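Side-chain contacts in triacylglycerol lipase (Yarrowia lipolytica, PDB 3O0D), which probably hydrolyses the ester bonds of triacylglycerols as a secreted, glycosylated lipase of the alpha/beta-hydrolase fold: residues A[174-179]-A[203-208]; A[110-115]-A[135-140]; A[22-27]-A[69-74]. All blocks are in the same frame, centred on the assembly; numbering follows the deposited sequence.

Overall arrangement
The three contacts lie within one alpha/beta-hydrolase fold and follow one another as 22-27/69-74, 110-115/135-140 and 174-179/203-208. Contact 3 ties helix 12-27 to strand 68-75 of the large mixed sheet, its centre about 11 Å from that of the chain; contacts 1 and 2 have their centres about 16 and 17 Å from it. The centres of contacts 1 and 2 are about 17 Å apart, yet the two touch where Asn174 and Asn178 meet Asn113. Contacts 2 and 3 are joined by Ile140 of helix 127-150 packing on Leu72. Contact 2 thus touches both others, lying between a buried sheet contact and a partly exposed helix pair.

Contact 1: A[174-179]-A[203-208]; sequences NLKVNG and KLFFGQ. With NAG (2-acetamido-2-deoxy-beta-D-glucopyranose), chain H.
Lys176 of helix 163-177 lays its aliphatic chain against Leu204 and Phe205 of helix 195-206, and this side chain has the largest buried area of the contact. Its CG stands anti to the backbone N (chi1 167°), which carries the first methylenes to the branch point of Leu204, with Lys176 CG and Leu204 CG 3.7 Å apart. Bends at chi2 and chi3 then bring CE over one face of the Phe205 ring, displaced toward the rim. This is a CH-pi contact: Lys176 CE lies 4.0 Å from the centroid of the Phe205 ring, 19° off its normal. A lysine suits the place because its methylenes can cover apolar groups while its ammonium travels on; CE lies next to the ammonium, so its hydrogens are probably polarised, which would suit a ring face.

Packing is looser beyond this strip. Val177 crosses Leu204 at about a right angle, and only methyls meet, Val177 CG1 and Leu204 CD1 being 4.1 Å apart. Lys176, Val177 and Leu204 all remain partly exposed, whereas Phe205 is buried and rests also on Ile173 and on Leu222 of strand 222-227. Away from helix 195-206, the chain H sugar lies beside Leu175, whose CD2 is 3.6 Å from the sugar's O7.

Past the packed turn, helix 163-177 ends in a Schellman motif with Gly179 as its C-prime residue, a position of positive phi where a side chain would strike the preceding carbonyl. The arrangement is the side-by-side packing of two helices that connect parallel strands in the alpha/beta-hydrolase fold.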
loop_
_atom_site.group_PDB
_atom_site.type_symbol
_atom_site.label_atom_id
_atom_site.label_comp_id
_atom_site.label_asym_id
_atom_site.label_seq_id
_atom_site.Cartn_x
_atom_site.Cartn_y
_atom_site.Cartn_z
ATOM N N ASN A 174 -8.989 8.746 0.062
ATOM C CA ASN A 174 -9.461 9.892 -0.808
ATOM C C ASN A 174 -10.613 9.383 -1.726
ATOM O O ASN A 174 -11.711 9.905 -1.701
ATOM C CB ASN A 174 -8.307 10.458 -1.643
ATOM C CG ASN A 174 -8.729 10.975 -2.935
ATOM O OD1 ASN A 174 -8.319 10.523 -4.081
ATOM N ND2 ASN A 174 -9.615 11.975 -2.841
ATOM N N LEU A 175 -10.352 8.304 -2.472
ATOM C CA LEU A 175 -11.341 7.800 -3.453
ATOM C C LEU A 175 -12.623 7.338 -2.722
ATOM O O LEU A 175 -13.741 7.571 -3.213
ATOM C CB LEU A 175 -10.735 6.619 -4.221
ATOM C CG LEU A 175 -9.735 7.072 -5.262
ATOM C CD1 LEU A 175 -8.975 5.785 -5.882
ATOM C CD2 LEU A 175 -10.315 7.905 -6.426
ATOM N N LYS A 176 -12.470 6.672 -1.592
ATOM C CA LYS A 176 -13.556 6.119 -0.836
ATOM C C LYS A 176 -14.458 7.215 -0.185
ATOM O O LYS A 176 -15.663 7.202 -0.347
ATOM C CB LYS A 176 -12.980 5.194 0.220
ATOM C CG LYS A 176 -13.939 4.775 1.291
ATOM C CD LYS A 176 -14.790 3.654 0.864
ATOM C CE LYS A 176 -14.452 2.417 1.686
ATOM N NZ LYS A 176 -15.399 1.331 1.349
ATOM N N VAL A 177 -13.880 8.204 0.452
ATOM C CA VAL A 177 -14.716 9.292 0.925
ATOM C C VAL A 177 -15.297 10.150 -0.214
ATOM O O VAL A 177 -16.254 10.842 -0.001
ATOM C CB VAL A 177 -14.031 10.229 1.991
ATOM C CG1 VAL A 177 -13.583 9.498 3.162
ATOM C CG2 VAL A 177 -13.028 11.018 1.411
ATOM N N ASN A 178 -14.710 10.105 -1.387
ATOM C CA ASN A 178 -15.212 10.882 -2.530
ATOM C C ASN A 178 -16.125 10.101 -3.480
ATOM O O ASN A 178 -16.259 10.461 -4.650
ATOM C CB ASN A 178 -14.124 11.592 -3.301
ATOM C CG ASN A 178 -13.528 12.751 -2.471
ATOM O OD1 ASN A 178 -12.330 12.758 -2.096
ATOM N ND2 ASN A 178 -14.392 13.716 -2.151
ATOM N N GLY A 179 -16.687 9.016 -2.937
ATOM C CA GLY A 179 -17.803 8.316 -3.610
ATOM C C GLY A 179 -17.436 7.126 -4.463
ATOM O O GLY A 179 -18.270 6.630 -5.254
ATOM N N LYS A 203 -13.443 1.861 10.601
ATOM C CA LYS A 203 -14.882 2.044 10.397
ATOM C C LYS A 203 -15.216 2.226 8.936
ATOM O O LYS A 203 -16.226 1.703 8.466
ATOM C CB LYS A 203 -15.350 3.276 11.208
ATOM C CG LYS A 203 -15.304 3.045 12.669
ATOM C CD LYS A 203 -15.902 4.272 13.478
ATOM C CE LYS A 203 -15.114 4.494 14.760
ATOM N NZ LYS A 203 -15.784 5.266 15.918
ATOM N N LEU A 204 -14.384 2.982 8.203
ATOM C CA LEU A 204 -14.614 3.357 6.849
ATOM C C LEU A 204 -14.577 2.082 6.011
ATOM O O LEU A 204 -15.444 1.836 5.164
ATOM C CB LEU A 204 -13.608 4.404 6.361
ATOM C CG LEU A 204 -13.636 4.987 4.969
ATOM C CD1 LEU A 204 -14.876 5.933 4.728
ATOM C CD2 LEU A 204 -12.403 5.786 4.691
ATOM N N PHE A 205 -13.563 1.243 6.245
ATOM C CA PHE A 205 -13.420 0.085 5.341
ATOM C C PHE A 205 -14.057 -1.176 5.811
ATOM O O PHE A 205 -14.379 -2.020 4.953
ATOM C CB PHE A 205 -11.904 -0.225 5.052
ATOM C CG PHE A 205 -11.329 0.637 3.989
ATOM C CD1 PHE A 205 -11.398 0.266 2.638
ATOM C CD2 PHE A 205 -10.727 1.850 4.290
ATOM C CE1 PHE A 205 -10.890 1.074 1.633
ATOM C CE2 PHE A 205 -10.200 2.625 3.321
ATOM C CZ PHE A 205 -10.253 2.260 1.966
ATOM N N PHE A 206 -14.144 -1.389 7.111
ATOM C CA PHE A 206 -14.620 -2.673 7.646
ATOM C C PHE A 206 -15.948 -2.508 8.360
ATOM O O PHE A 206 -16.568 -3.485 8.816
ATOM C CB PHE A 206 -13.587 -3.279 8.592
ATOM C CG PHE A 206 -12.234 -3.505 7.913
ATOM C CD1 PHE A 206 -12.082 -4.455 6.878
ATOM C CD2 PHE A 206 -11.129 -2.854 8.336
ATOM C CE1 PHE A 206 -10.820 -4.620 6.292
ATOM C CE2 PHE A 206 -9.879 -2.993 7.716
ATOM C CZ PHE A 206 -9.739 -3.882 6.690
ATOM N N GLY A 207 -16.332 -1.256 8.510
ATOM C CA GLY A 207 -17.630 -0.915 9.076
ATOM C C GLY A 207 -17.763 -0.863 10.604
ATOM O O GLY A 207 -18.853 -0.554 11.079
ATOM N N GLN A 208 -16.717 -1.170 11.391
ATOM C CA GLN A 208 -16.802 -1.076 12.865
ATOM C C GLN A 208 -15.397 -0.998 13.355
ATOM O O GLN A 208 -14.461 -1.327 12.562
ATOM C CB GLN A 208 -17.499 -2.299 13.438
ATOM C CG GLN A 208 -16.785 -3.623 13.150
ATOM C CD GLN A 208 -17.477 -4.823 13.769
ATOM O OE1 GLN A 208 -17.008 -5.391 14.774
ATOM N NE2 GLN A 208 -18.597 -5.219 13.181
HETATM C C1 NAG H . -11.998 14.266 -6.007
HETATM C C2 NAG H . -11.987 12.929 -6.783
HETATM C C3 NAG H . -13.204 12.901 -7.699
HETATM C C4 NAG H . -14.493 13.141 -6.905
HETATM C C5 NAG H . -14.337 14.488 -6.242
HETATM C C6 NAG H . -15.575 15.059 -5.524
HETATM C C7 NAG H . -9.771 11.981 -7.272
HETATM C C8 NAG H . -8.635 11.864 -8.245
HETATM N N2 NAG H . -10.801 12.759 -7.626
HETATM O O3 NAG H . -13.230 11.624 -8.364
HETATM O O4 NAG H . -15.587 13.247 -7.821
HETATM O O5 NAG H . -13.220 14.379 -5.334
HETATM O O6 NAG H . -16.125 14.042 -4.767
HETATM O O7 NAG H . -9.741 11.418 -6.192
#

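Contact 2: A[110-115]-A[135-140]; sequences LAANIS and NTYNQI. With NAG (2-acetamido-2-deoxy-beta-D-glucopyranose), chain H; NAG (2-acetamido-2-deoxy-beta-D-glucopyranose), chain I.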
loop_
_atom_site.group_PDB
_atom_site.type_symbol
_atom_site.label_atom_id
_atom_site.label_comp_id
_atom_site.label_asym_id
_atom_site.label_seq_id
_atom_site.Cartn_x
_atom_site.Cartn_y
_atom_site.Cartn_z
ATOM N N LEU A 110 -6.479 18.474 5.549
ATOM C CA LEU A 110 -5.644 19.418 4.828
ATOM C C LEU A 110 -5.166 18.897 3.489
ATOM O O LEU A 110 -4.644 19.656 2.690
ATOM C CB LEU A 110 -4.486 19.910 5.720
ATOM C CG LEU A 110 -5.000 20.655 6.984
ATOM C CD1 LEU A 110 -3.845 20.844 7.968
ATOM C CD2 LEU A 110 -5.696 22.011 6.665
ATOM N N ALA A 111 -5.362 17.588 3.222
ATOM C CA ALA A 111 -4.828 16.980 1.987
ATOM C C ALA A 111 -5.743 17.254 0.804
ATOM O O ALA A 111 -6.945 17.522 0.996
ATOM C CB ALA A 111 -4.717 15.484 2.190
ATOM N N ALA A 112 -5.206 17.154 -0.404
ATOM C CA ALA A 112 -5.967 17.440 -1.633
ATOM C C ALA A 112 -7.255 16.580 -1.723
ATOM O O ALA A 112 -7.257 15.358 -1.412
ATOM C CB ALA A 112 -5.138 17.200 -2.860
ATOM N N ASN A 113 -8.344 17.236 -2.179
ATOM C CA ASN A 113 -9.624 16.537 -2.374
ATOM C C ASN A 113 -10.344 16.027 -1.148
ATOM O O ASN A 113 -11.400 15.373 -1.265
ATOM C CB ASN A 113 -9.468 15.376 -3.434
ATOM C CG ASN A 113 -10.576 15.401 -4.451
ATOM O OD1 ASN A 113 -11.131 16.492 -4.732
ATOM N ND2 ASN A 113 -10.946 14.214 -5.007
ATOM N N ILE A 114 -9.814 16.285 0.039
ATOM C CA ILE A 114 -10.492 15.918 1.244
ATOM C C ILE A 114 -11.242 17.105 1.847
ATOM O O ILE A 114 -10.626 18.041 2.337
ATOM C CB ILE A 114 -9.535 15.383 2.295
ATOM C CG1 ILE A 114 -8.591 14.333 1.681
ATOM C CG2 ILE A 114 -10.274 14.881 3.473
ATOM C CD1 ILE A 114 -9.285 13.080 1.056
ATOM N N SER A 115 -12.555 17.029 1.854
ATOM C CA SER A 115 -13.369 18.146 2.388
ATOM C C SER A 115 -13.252 18.245 3.912
ATOM O O SER A 115 -13.036 17.248 4.607
ATOM C CB SER A 115 -14.832 17.965 1.953
ATOM O OG SER A 115 -15.487 17.041 2.804
ATOM N N ASN A 135 1.344 14.517 -3.472
ATOM C CA ASN A 135 2.147 14.473 -4.618
ATOM C C ASN A 135 1.584 13.461 -5.622
ATOM O O ASN A 135 1.719 13.620 -6.810
ATOM C CB ASN A 135 3.648 14.180 -4.244
ATOM C CG ASN A 135 4.552 14.409 -5.352
ATOM O OD1 ASN A 135 4.606 15.559 -5.993
ATOM N ND2 ASN A 135 5.354 13.439 -5.652
ATOM N N THR A 136 0.974 12.419 -5.127
ATOM C CA THR A 136 0.296 11.486 -6.087
ATOM C C THR A 136 -0.937 12.210 -6.750
ATOM O O THR A 136 -1.019 12.254 -7.964
ATOM C CB THR A 136 -0.236 10.226 -5.397
ATOM O OG1 THR A 136 0.745 9.644 -4.566
ATOM C CG2 THR A 136 -0.659 9.143 -6.496
ATOM N N TYR A 137 -1.749 12.835 -5.931
ATOM C CA TYR A 137 -2.970 13.519 -6.408
ATOM C C TYR A 137 -2.603 14.598 -7.458
ATOM O O TYR A 137 -3.151 14.680 -8.591
ATOM C CB TYR A 137 -3.742 14.064 -5.233
ATOM C CG TYR A 137 -5.074 14.638 -5.679
ATOM C CD1 TYR A 137 -6.234 13.864 -5.673
ATOM C CD2 TYR A 137 -5.125 15.911 -6.186
ATOM C CE1 TYR A 137 -7.445 14.383 -6.149
ATOM C CE2 TYR A 137 -6.315 16.439 -6.679
ATOM C CZ TYR A 137 -7.467 15.665 -6.647
ATOM O OH TYR A 137 -8.644 16.238 -7.113
ATOM N N ASN A 138 -1.600 15.426 -7.103
ATOM C CA ASN A 138 -1.264 16.495 -8.002
ATOM C C ASN A 138 -0.674 16.072 -9.271
ATOM O O ASN A 138 -0.744 16.833 -10.241
ATOM C CB ASN A 138 -0.358 17.541 -7.307
ATOM C CG ASN A 138 -1.051 18.255 -6.166
ATOM O OD1 ASN A 138 -0.379 18.704 -5.233
ATOM N ND2 ASN A 138 -2.354 18.394 -6.212
ATOM N N GLN A 139 -0.067 14.831 -9.355
ATOM C CA GLN A 139 0.491 14.368 -10.599
ATOM C C GLN A 139 -0.465 13.551 -11.490
ATOM O O GLN A 139 -0.304 13.500 -12.693
ATOM C CB GLN A 139 1.726 13.474 -10.348
ATOM C CG GLN A 139 2.996 14.258 -9.764
ATOM C CD GLN A 139 4.165 13.341 -9.653
ATOM O OE1 GLN A 139 4.870 13.068 -10.630
ATOM N NE2 GLN A 139 4.353 12.815 -8.477
ATOM N N ILE A 140 -1.398 12.898 -10.844
ATOM C CA ILE A 140 -2.220 11.883 -11.561
ATOM C C ILE A 140 -3.726 11.971 -11.346
ATOM O O ILE A 140 -4.495 11.343 -12.097
ATOM C CB ILE A 140 -1.730 10.440 -11.280
ATOM C CG1 ILE A 140 -2.056 9.501 -12.454
ATOM C CG2 ILE A 140 -2.247 9.937 -9.967
ATOM C CD1 ILE A 140 -1.408 9.817 -13.725
HETATM C C1 NAG H . -11.998 14.266 -6.007
HETATM C C2 NAG H . -11.987 12.929 -6.783
HETATM C C3 NAG H . -13.204 12.901 -7.699
HETATM C C4 NAG H . -14.493 13.141 -6.905
HETATM C C5 NAG H . -14.337 14.488 -6.242
HETATM C C6 NAG H . -15.575 15.059 -5.524
HETATM C C7 NAG H . -9.771 11.981 -7.272
HETATM C C8 NAG H . -8.635 11.864 -8.245
HETATM N N2 NAG H . -10.801 12.759 -7.626
HETATM O O3 NAG H . -13.230 11.624 -8.364
HETATM O O4 NAG H . -15.587 13.247 -7.821
HETATM O O5 NAG H . -13.220 14.379 -5.334
HETATM O O6 NAG H . -16.125 14.042 -4.767
HETATM O O7 NAG H . -9.741 11.418 -6.192
HETATM C C1 NAG I . -2.340 19.344 -1.170
HETATM C C2 NAG I . -1.985 20.447 -0.180
HETATM C C3 NAG I . -3.016 21.559 -0.348
HETATM C C4 NAG I . -3.234 22.012 -1.791
HETATM C C5 NAG I . -3.500 20.809 -2.696
HETATM C C6 NAG I . -3.420 21.071 -4.194
HETATM C C7 NAG I . -0.854 19.749 1.850
HETATM C C8 NAG I . -0.912 19.313 3.262
HETATM N N2 NAG I . -2.003 19.997 1.190
HETATM O O3 NAG I . -2.693 22.681 0.492
HETATM O O4 NAG I . -4.399 22.826 -1.747
HETATM O O5 NAG I . -2.489 19.823 -2.484
HETATM O O6 NAG I . -4.191 20.060 -4.805
HETATM O O7 NAG I . 0.231 19.873 1.313
#
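Tyr137, which has the largest surface buried here, projects from helix 127-150 against Ala112 and Asn113 of the loop between strands 105-107 and 124-126. Its CG is anti to the backbone N (chi1 -174°), and this carries the ring out from the helix to Ala112 and Asn113, the two central residues of the type II turn 111-114.

Ala112 meets the near part of the ring obliquely, with its CB 3.6 Å from Tyr137 CD2. The small methyl suits a position where loop and helix come close, for the CA atoms of Ala112 and Tyr137 are 6.9 Å apart. Its backbone is held as well: Ala112 N bonds to Asn134 OD1 and Ala112 O to Tyr133 OH, both on the same helix.

Asn113 lies beside the far end of the ring. Asn113 CB approaches Tyr137 CE1 at 3.5 Å, while Asn113 CG comes within 3.4 Å of Tyr137 OH. The turn gives Asn113 a positive phi of 67°, an angle that asparagine tolerates better than most residues. Its ND2 is joined covalently to C1 of the chain H sugar, whose acetamido methyl C8 folds back to 3.5 Å from Tyr137 CE1.

A second sugar, chain I, probably attached to the other glycosylated asparagine, Asn134, bridges the segments: its N2 donates a nearly straight bond (177°) to Leu110 O, and its O6 accepts Asn138 ND2 at 2.9 Å.

Both sugars thus lie against the protein. The tyrosine supplies an apolar surface for one acetamido methyl, and amide and carbonyl groups grip the other sugar at two points. This chemistry is consistent with the first sugars forming part of the loop-helix interface and probably restricts their motion.

Contact 3: A[22-27]-A[69-74]; sequences ARLANI and SGYLAV
The N-terminal helix 12-27 packs on the central sheet of the alpha/beta-hydrolase fold through its last turn, where a tyrosine from strand 68-75 reaches into the backbone. Tyr71 OH donates to Leu24 O over 2.8 Å. The hydroxyl is tilted 20° from the carbonyl plane, and Leu24 O lies at the edge of the Tyr71 ring, near its plane. Tyr71 CG sits between the backbone N and the carbonyl carbon (chi1 60°), and with this torsion the ring reaches across to the backbone carbonyl of Leu24.

Around the hydroxyl the packing is apolar. Leu24 CD2 lies 3.6 Å from Tyr71 OH, its side chain running at about a right angle to the tyrosine. Ile27 approaches obliquely, with CG2 3.7 Å from Tyr71 CE2 and CB 3.5 Å from Tyr71 OH. Tyrosine suits this buried place because its ring fits among aliphatic groups while its one polar atom finds a carbonyl near the helix end.

Tyr71 also touches Val84 of strand 80-87 and Leu55 of strand 53-60, the strands flanking its own, and Leu24 reaches Tyr82. Leu72, the next residue, packs against helix 127-150, so strand 68-75 is sandwiched between that helix and helix 12-27.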
loop_
_atom_site.group_PDB
_atom_site.type_symbol
_atom_site.label_atom_id
_atom_site.label_comp_id
_atom_site.label_asym_id
_atom_site.label_seq_id
_atom_site.Cartn_x
_atom_site.Cartn_y
_atom_site.Cartn_z
ATOM N N ALA A 22 1.321 -7.769 -5.575
ATOM C CA ALA A 22 2.749 -7.604 -5.414
ATOM C C ALA A 22 3.465 -7.359 -6.726
ATOM O O ALA A 22 4.432 -6.601 -6.798
ATOM C CB ALA A 22 3.389 -8.882 -4.681
ATOM N N ARG A 23 3.054 -8.056 -7.773
ATOM C CA ARG A 23 3.648 -7.837 -9.049
ATOM C C ARG A 23 3.366 -6.423 -9.604
ATOM O O ARG A 23 4.218 -5.826 -10.111
ATOM C CB ARG A 23 3.196 -8.836 -10.109
ATOM C CG ARG A 23 3.459 -10.297 -9.837
ATOM C CD ARG A 23 3.190 -11.080 -11.111
ATOM N NE ARG A 23 3.109 -12.502 -10.927
ATOM C CZ ARG A 23 4.137 -13.309 -10.829
ATOM N NH1 ARG A 23 5.363 -12.873 -10.907
ATOM N NH2 ARG A 23 3.907 -14.579 -10.676
ATOM N N LEU A 24 2.146 -5.957 -9.502
ATOM C CA LEU A 24 1.811 -4.635 -10.010
ATOM C C LEU A 24 2.666 -3.584 -9.256
ATOM O O LEU A 24 3.116 -2.591 -9.895
ATOM C CB LEU A 24 0.334 -4.301 -9.820
ATOM C CG LEU A 24 -0.454 -5.102 -10.880
ATOM C CD1 LEU A 24 -1.976 -5.066 -10.418
ATOM C CD2 LEU A 24 -0.335 -4.675 -12.410
ATOM N N ALA A 25 2.750 -3.752 -7.948
ATOM C CA ALA A 25 3.638 -2.801 -7.152
ATOM C C ALA A 25 5.038 -2.838 -7.613
ATOM O O ALA A 25 5.702 -1.757 -7.685
ATOM C CB ALA A 25 3.582 -3.184 -5.702
ATOM N N ASN A 26 5.578 -4.015 -7.911
ATOM C CA ASN A 26 6.983 -4.162 -8.440
ATOM C C ASN A 26 7.185 -3.421 -9.691
ATOM O O ASN A 26 8.200 -2.727 -9.850
ATOM C CB ASN A 26 7.284 -5.695 -8.514
ATOM C CG ASN A 26 8.400 -6.055 -9.439
ATOM O OD1 ASN A 26 8.502 -5.563 -10.552
ATOM N ND2 ASN A 26 9.203 -7.042 -9.009
ATOM N N ILE A 27 6.156 -3.418 -10.579
ATOM C CA ILE A 27 6.254 -2.704 -11.836
ATOM C C ILE A 27 6.402 -1.147 -11.617
ATOM O O ILE A 27 6.913 -0.435 -12.522
ATOM C CB ILE A 27 5.044 -3.136 -12.759
ATOM C CG1 ILE A 27 5.314 -4.603 -13.116
ATOM C CG2 ILE A 27 5.004 -2.281 -14.116
ATOM C CD1 ILE A 27 3.953 -5.264 -13.630
ATOM N N SER A 69 6.443 8.287 -7.510
ATOM C CA SER A 69 6.492 8.003 -8.910
ATOM C C SER A 69 5.498 6.786 -9.047
ATOM O O SER A 69 5.098 6.228 -8.032
ATOM C CB SER A 69 7.832 7.502 -9.364
ATOM O OG SER A 69 8.832 8.585 -9.220
ATOM N N GLY A 70 5.190 6.458 -10.275
ATOM C CA GLY A 70 4.193 5.305 -10.387
ATOM C C GLY A 70 3.495 5.437 -11.706
ATOM O O GLY A 70 3.962 6.034 -12.686
ATOM N N TYR A 71 2.369 4.685 -11.817
ATOM C CA TYR A 71 1.730 4.681 -13.152
ATOM C C TYR A 71 0.223 4.376 -12.974
ATOM O O TYR A 71 -0.250 3.952 -11.914
ATOM C CB TYR A 71 2.313 3.609 -14.113
ATOM C CG TYR A 71 2.164 2.152 -13.561
ATOM C CD1 TYR A 71 1.039 1.336 -13.927
ATOM C CD2 TYR A 71 3.157 1.571 -12.805
ATOM C CE1 TYR A 71 0.921 0.035 -13.441
ATOM C CE2 TYR A 71 3.043 0.233 -12.303
ATOM C CZ TYR A 71 1.926 -0.501 -12.677
ATOM O OH TYR A 71 1.828 -1.806 -12.223
ATOM N N LEU A 72 -0.488 4.718 -14.031
ATOM C CA LEU A 72 -1.905 4.479 -14.108
ATOM C C LEU A 72 -2.046 3.544 -15.263
ATOM O O LEU A 72 -1.587 3.793 -16.400
ATOM C CB LEU A 72 -2.602 5.837 -14.384
ATOM C CG LEU A 72 -4.123 5.856 -14.565
ATOM C CD1 LEU A 72 -4.910 5.265 -13.412
ATOM C CD2 LEU A 72 -4.539 7.337 -14.886
ATOM N N ALA A 73 -2.816 2.419 -15.061
ATOM C CA ALA A 73 -3.026 1.513 -16.211
ATOM C C ALA A 73 -4.473 0.990 -16.172
ATOM O O ALA A 73 -5.146 1.124 -15.141
ATOM C CB ALA A 73 -2.079 0.297 -16.067
ATOM N N VAL A 74 -4.916 0.403 -17.301
ATOM C CA VAL A 74 -6.297 -0.158 -17.400
ATOM C C VAL A 74 -6.126 -1.636 -17.821
ATOM O O VAL A 74 -5.470 -1.926 -18.820
ATOM C CB VAL A 74 -7.089 0.578 -18.464
ATOM C CG1 VAL A 74 -8.507 -0.095 -18.558
ATOM C CG2 VAL A 74 -7.259 2.051 -18.023
#